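Local coordinates for protein transport protein SEC16 (PDB 3MZK) that helps initiate assembly of the COPII coat for vesicle transport from the endoplasmic reticulum and takes part in cargo selection and autophagy, at residues L80-W83 against M84-T87; T98-T101 against I102-L105. All coordinates share one frame; numbering follows the deposited sequence.

Contact 1 of 2, residues L80-W83 against M84-T87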
ATOM      1  N   LEU B  80     -25.434 -26.019  17.894  1.00 76.53           N
ATOM      2  CA  LEU B  80     -25.839 -24.837  17.148  1.00 78.68           C
ATOM      3  C   LEU B  80     -25.966 -25.109  15.653  1.00 78.81           C
ATOM      4  O   LEU B  80     -26.998 -24.813  15.052  1.00 82.52           O
ATOM      5  CB  LEU B  80     -24.877 -23.676  17.402  1.00 75.71           C
ATOM      6  CG  LEU B  80     -25.220 -22.386  16.659  1.00 65.39           C
ATOM      7  CD1 LEU B  80     -26.664 -22.001  16.894  1.00 59.10           C
ATOM      8  CD2 LEU B  80     -24.292 -21.266  17.079  1.00 74.64           C
ATOM      9  N   THR B  81     -24.920 -25.671  15.055  1.00 73.28           N
ATOM     10  CA  THR B  81     -24.937 -25.961  13.626  1.00 76.39           C
ATOM     11  C   THR B  81     -26.111 -26.861  13.255  1.00 79.38           C
ATOM     12  O   THR B  81     -26.747 -26.667  12.220  1.00 82.37           O
ATOM     13  CB  THR B  81     -23.628 -26.619  13.139  1.00 84.79           C
ATOM     14  OG1 THR B  81     -22.503 -26.019  13.795  1.00 95.67           O
ATOM     15  CG2 THR B  81     -23.481 -26.442  11.633  1.00 68.73           C
ATOM     16  N   LYS B  82     -26.391 -27.844  14.104  1.00 85.46           N
ATOM     17  CA  LYS B  82     -27.514 -28.746  13.881  1.00 92.89           C
ATOM     18  C   LYS B  82     -28.841 -28.015  14.078  1.00 90.26           C
ATOM     19  O   LYS B  82     -29.786 -28.207  13.310  1.00 93.56           O
ATOM     20  CB  LYS B  82     -27.429 -29.954  14.817  1.00 96.86           C
ATOM     21  CG  LYS B  82     -28.425 -31.057  14.492  1.00111.56           C
ATOM     22  CD  LYS B  82     -28.557 -32.048  15.640  1.00131.53           C
ATOM     23  CE  LYS B  82     -27.232 -32.728  15.957  1.00142.86           C
ATOM     24  NZ  LYS B  82     -27.341 -33.646  17.129  1.00147.07           N
ATOM     25  N   TRP B  83     -28.905 -27.175  15.107  1.00 75.21           N
ATOM     26  CA  TRP B  83     -30.117 -26.420  15.399  1.00 77.54           C
ATOM     27  C   TRP B  83     -30.515 -25.513  14.239  1.00 67.62           C
ATOM     28  O   TRP B  83     -31.697 -25.363  13.938  1.00 68.71           O
ATOM     29  CB  TRP B  83     -29.948 -25.600  16.679  1.00 85.44           C
ATOM     30  CG  TRP B  83     -31.146 -24.763  17.013  1.00 76.69           C
ATOM     31  CD1 TRP B  83     -32.199 -25.118  17.802  1.00 74.50           C
ATOM     32  CD2 TRP B  83     -31.411 -23.431  16.562  1.00 71.52           C
ATOM     33  NE1 TRP B  83     -33.104 -24.088  17.872  1.00 74.31           N
ATOM     34  CE2 TRP B  83     -32.644 -23.042  17.120  1.00 66.47           C
ATOM     35  CE3 TRP B  83     -30.725 -22.530  15.743  1.00 65.57           C
ATOM     36  CZ2 TRP B  83     -33.205 -21.789  16.884  1.00 55.27           C
ATOM     37  CZ3 TRP B  83     -31.283 -21.288  15.511  1.00 63.92           C
ATOM     38  CH2 TRP B  83     -32.513 -20.929  16.080  1.00 54.69           C
ATOM     39  N   MET B  84     -29.525 -24.910  13.590  1.00 65.91           N
ATOM     40  CA  MET B  84     -29.785 -24.072  12.422  1.00 72.37           C
ATOM     41  C   MET B  84     -30.345 -24.885  11.260  1.00 74.00           C
ATOM     42  O   MET B  84     -31.305 -24.470  10.613  1.00 78.56           O
ATOM     43  CB  MET B  84     -28.525 -23.318  11.986  1.00 56.69           C
ATOM     44  CG  MET B  84     -27.970 -22.389  13.048  1.00 64.97           C
ATOM     45  SD  MET B  84     -27.137 -20.942  12.368  1.00 84.33           S
ATOM     46  CE  MET B  84     -28.486 -20.137  11.509  1.00 50.08           C
ATOM     47  N   GLU B  85     -29.742 -26.040  10.996  1.00 71.47           N
ATOM     48  CA  GLU B  85     -30.268 -26.946   9.981  1.00 82.71           C
ATOM     49  C   GLU B  85     -31.745 -27.215  10.249  1.00 83.33           C
ATOM     50  O   GLU B  85     -32.608 -26.933   9.414  1.00 84.40           O
ATOM     51  CB  GLU B  85     -29.515 -28.277   9.994  1.00 93.87           C
ATOM     52  CG  GLU B  85     -28.124 -28.262   9.393  1.00102.44           C
ATOM     53  CD  GLU B  85     -27.456 -29.628   9.479  1.00104.93           C
ATOM     54  OE1 GLU B  85     -28.071 -30.556  10.051  1.00 94.10           O
ATOM     55  OE2 GLU B  85     -26.321 -29.773   8.978  1.00110.20           O
ATOM     56  N   THR B  86     -32.023 -27.759  11.429  1.00 71.30           N
ATOM     57  CA  THR B  86     -33.380 -28.109  11.821  1.00 72.89           C
ATOM     58  C   THR B  86     -34.341 -26.953  11.630  1.00 74.17           C
ATOM     59  O   THR B  86     -35.338 -27.072  10.919  1.00 80.14           O
ATOM     60  CB  THR B  86     -33.433 -28.530  13.292  1.00 77.85           C
ATOM     61  OG1 THR B  86     -32.482 -29.576  13.526  1.00 81.05           O
ATOM     62  CG2 THR B  86     -34.825 -29.016  13.651  1.00 73.86           C
ATOM     63  N   THR B  87     -34.029 -25.833  12.274  1.00 74.40           N
ATOM     64  CA  THR B  87     -34.887 -24.657  12.243  1.00 67.03           C
ATOM     65  C   THR B  87     -35.161 -24.200  10.817  1.00 74.99           C
ATOM     66  O   THR B  87     -36.315 -23.986  10.438  1.00 81.39           O
ATOM     67  CB  THR B  87     -34.266 -23.491  13.030  1.00 61.89           C
ATOM     68  OG1 THR B  87     -34.000 -23.905  14.375  1.00 67.47           O
ATOM     69  CG2 THR B  87     -35.211 -22.306  13.044  1.00 48.66           C
TER
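Thr87 grips the carbonyl oxygen of Trp83 twice. Its hydroxyl donates from OG1 to Trp83 O at 2.8 Å, and its backbone N donates to the same oxygen at 2.9 Å. The two donors arrive from opposite faces of the carbonyl plane. The hydroxyl can do this because OG1 is anti to the Thr87 carbonyl carbon and beside its backbone N (chi1 -56°), which turns it back down the helix. Thr86 repeats the pattern one residue earlier: Thr86 N and Thr86 OG1 both bond to Lys82 O, each at 3.0 Å. The N-H bond is almost straight at 178°, while the hydroxyl comes from above the carbonyl plane. Met84 N to Leu80 O and Glu85 N to Thr81 O complete the i to i+4 ladder. This ladder is one section of the alpha helix 77-94, in the part of the chain assigned to the Sec16 mid-region family. Thr87 OG1 also sits over the centre of one face of the Trp83 indole. Thr87 CB makes a CH-pi contact with the six-membered ring, 4.2 Å from its centroid. At the indole nitrogen, Trp83 NE1 hydrogen-bonds to Ser65. Leu80 and Met84 lie side by side and point the same way, with Leu80 CD1 4.1 Å from Met84 CG. Met84 CG also meets Trp83 CE3 at 3.9 Å. Helix 330-344 packs on this apolar side, with Tyr341 against Leu80 and Ile338 against Met84.

Contact 2 of 2, residues T98-T101 against I102-L105; sequences TDMT and IWQL
Met100 reaches Trp103 with the far end of its side chain and Gln104 with the near end. Its CB lies 3.9 Å from Gln104 OE1. From there CG stays beside the backbone N, and bends at chi2 and chi3 (-70° and -59°) curl the chain back toward the indole. SD comes within 3.9 Å of Trp103 CD1. This is a Met-aromatic contact of oblique geometry, with the sulfur 55° off the normal of the five-membered ring. The terminal CE goes closest, to 3.5 Å from the same Trp103 CD1, and also touches CG of that ring. Ile88 and Ile91 of helix 77-94 pack against Met100 as well.

Met100 is the N-cap of helix 101-111, so this is the place where a loop turns into a helix. Met100 O accepts from Gln104 N at 2.9 Å. One residue on, Thr101 O accepts from Leu105 N. Just before the cap, Asp99 forms an Asx turn. Asp99 OD1 accepts the backbone N of Thr101 at 2.9 Å and also the Thr101 hydroxyl, OG1, on its syn lone pair. Two bonds thus hold that carboxylate oxygen, while Asp99 OD2 makes a salt bridge to Lys253. A water joins Asp99 to the first turn of the helix: it donates to Asp99 O and accepts from Trp103 N, 2.8 Å away. Asp99 O itself lies near the plane of the Trp103 ring, at its edge. The Trp103 indole also meets Trp335 edge-to-face.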
ATOM      1  N   THR B  98     -41.315 -17.573   3.162  1.00 95.11           N
ATOM      2  CA  THR B  98     -40.321 -16.905   4.000  1.00 85.24           C
ATOM      3  C   THR B  98     -38.941 -16.805   3.341  1.00 84.05           C
ATOM      4  O   THR B  98     -38.350 -17.816   2.949  1.00 84.63           O
ATOM      5  CB  THR B  98     -40.174 -17.604   5.369  1.00 83.61           C
ATOM      6  OG1 THR B  98     -41.367 -17.411   6.141  1.00 92.11           O
ATOM      7  CG2 THR B  98     -38.985 -17.037   6.129  1.00 64.10           C
ATOM      8  N   ASP B  99     -38.437 -15.577   3.230  1.00 74.58           N
ATOM      9  CA  ASP B  99     -37.113 -15.323   2.668  1.00 60.25           C
ATOM     10  C   ASP B  99     -36.027 -15.820   3.619  1.00 58.08           C
ATOM     11  O   ASP B  99     -35.900 -15.333   4.740  1.00 56.36           O
ATOM     12  CB  ASP B  99     -36.934 -13.831   2.384  1.00 36.76           C
ATOM     13  CG  ASP B  99     -35.664 -13.529   1.601  1.00 71.55           C
ATOM     14  OD1 ASP B  99     -34.647 -14.231   1.801  1.00 70.79           O
ATOM     15  OD2 ASP B  99     -35.680 -12.583   0.782  1.00 83.01           O
ATOM     16  N   MET B 100     -35.238 -16.789   3.163  1.00 59.22           N
ATOM     17  CA  MET B 100     -34.287 -17.468   4.035  1.00 49.88           C
ATOM     18  C   MET B 100     -32.845 -17.016   3.826  1.00 50.13           C
ATOM     19  O   MET B 100     -31.923 -17.616   4.372  1.00 54.58           O
ATOM     20  CB  MET B 100     -34.390 -18.976   3.830  1.00 62.32           C
ATOM     21  CG  MET B 100     -35.813 -19.513   3.904  1.00 69.12           C
ATOM     22  SD  MET B 100     -36.495 -19.454   5.565  1.00 83.57           S
ATOM     23  CE  MET B 100     -35.322 -20.479   6.448  1.00 84.87           C
ATOM     24  N   THR B 101     -32.655 -15.958   3.041  1.00 36.73           N
ATOM     25  CA  THR B 101     -31.325 -15.428   2.771  1.00 45.97           C
ATOM     26  C   THR B 101     -30.486 -15.258   4.042  1.00 55.06           C
ATOM     27  O   THR B 101     -29.411 -15.850   4.167  1.00 61.16           O
ATOM     28  CB  THR B 101     -31.395 -14.076   2.033  1.00 61.35           C
ATOM     29  OG1 THR B 101     -32.057 -14.244   0.771  1.00 63.53           O
ATOM     30  CG2 THR B 101     -29.992 -13.514   1.799  1.00 55.13           C
ATOM     31  N   ILE B 102     -30.977 -14.445   4.975  1.00 50.84           N
ATOM     32  CA  ILE B 102     -30.253 -14.158   6.213  1.00 52.08           C
ATOM     33  C   ILE B 102     -29.993 -15.414   7.040  1.00 52.86           C
ATOM     34  O   ILE B 102     -28.898 -15.607   7.572  1.00 52.66           O
ATOM     35  CB  ILE B 102     -31.009 -13.132   7.078  1.00 53.19           C
ATOM     36  CG1 ILE B 102     -31.022 -11.768   6.389  1.00 48.69           C
ATOM     37  CG2 ILE B 102     -30.382 -13.022   8.460  1.00 42.69           C
ATOM     38  CD1 ILE B 102     -31.972 -10.789   7.023  1.00 48.67           C
ATOM     39  N   TRP B 103     -31.011 -16.259   7.159  1.00 56.67           N
ATOM     40  CA  TRP B 103     -30.853 -17.541   7.828  1.00 63.26           C
ATOM     41  C   TRP B 103     -29.642 -18.283   7.267  1.00 66.92           C
ATOM     42  O   TRP B 103     -28.716 -18.638   7.996  1.00 64.87           O
ATOM     43  CB  TRP B 103     -32.105 -18.399   7.632  1.00 70.09           C
ATOM     44  CG  TRP B 103     -33.209 -18.117   8.600  1.00 78.69           C
ATOM     45  CD1 TRP B 103     -34.453 -17.635   8.313  1.00 75.24           C
ATOM     46  CD2 TRP B 103     -33.172 -18.311  10.019  1.00 77.26           C
ATOM     47  NE1 TRP B 103     -35.193 -17.517   9.465  1.00 68.86           N
ATOM     48  CE2 TRP B 103     -34.428 -17.923  10.525  1.00 63.85           C
ATOM     49  CE3 TRP B 103     -32.197 -18.773  10.907  1.00 78.21           C
ATOM     50  CZ2 TRP B 103     -34.734 -17.984  11.881  1.00 55.01           C
ATOM     51  CZ3 TRP B 103     -32.505 -18.832  12.254  1.00 79.46           C
ATOM     52  CH2 TRP B 103     -33.763 -18.442  12.728  1.00 69.27           C
ATOM     53  N   GLN B 104     -29.660 -18.499   5.957  1.00 62.34           N
ATOM     54  CA  GLN B 104     -28.653 -19.311   5.292  1.00 69.25           C
ATOM     55  C   GLN B 104     -27.291 -18.631   5.246  1.00 75.46           C
ATOM     56  O   GLN B 104     -26.253 -19.300   5.269  1.00 80.54           O
ATOM     57  CB  GLN B 104     -29.126 -19.677   3.885  1.00 69.77           C
ATOM     58  CG  GLN B 104     -30.302 -20.642   3.887  1.00 70.58           C
ATOM     59  CD  GLN B 104     -31.011 -20.716   2.552  1.00 72.33           C
ATOM     60  OE1 GLN B 104     -31.097 -19.728   1.822  1.00 87.80           O
ATOM     61  NE2 GLN B 104     -31.526 -21.892   2.228  1.00 69.79           N
ATOM     62  N   LEU B 105     -27.294 -17.305   5.179  1.00 65.09           N
ATOM     63  CA  LEU B 105     -26.052 -16.547   5.179  1.00 58.29           C
ATOM     64  C   LEU B 105     -25.317 -16.738   6.498  1.00 59.97           C
ATOM     65  O   LEU B 105     -24.120 -17.037   6.517  1.00 43.97           O
ATOM     66  CB  LEU B 105     -26.333 -15.069   4.945  1.00 57.76           C
ATOM     67  CG  LEU B 105     -25.120 -14.148   5.065  1.00 59.90           C
ATOM     68  CD1 LEU B 105     -24.030 -14.593   4.112  1.00 51.52           C
ATOM     69  CD2 LEU B 105     -25.514 -12.699   4.801  1.00 54.42           C
TER
HETATM   70  O   HOH W   1     -33.500 -15.103   6.629  1.00 59.65           O

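Contact 1 lies in helix 77-94 and contact 2 at the loop that starts helix 101-111, the next helix in the chain. Their centres are about 13 Å apart. Contact 1 lies within a helix and is partly buried, with an apolar side and an exposed side. Contact 2 is a largely buried helix start, nearer the centre of the chain. In contact 1 threonine hydroxyls add to the backbone ladder; in contact 2 an aspartate takes the N-H of Thr101 and a water that of Trp103. The helices meet through packing: Met84 CE lies 3.8 Å from Trp103 O, and Thr87 CG2 lies 4.1 Å from Trp103 CH2. The indoles of Trp83 and Trp103 also touch.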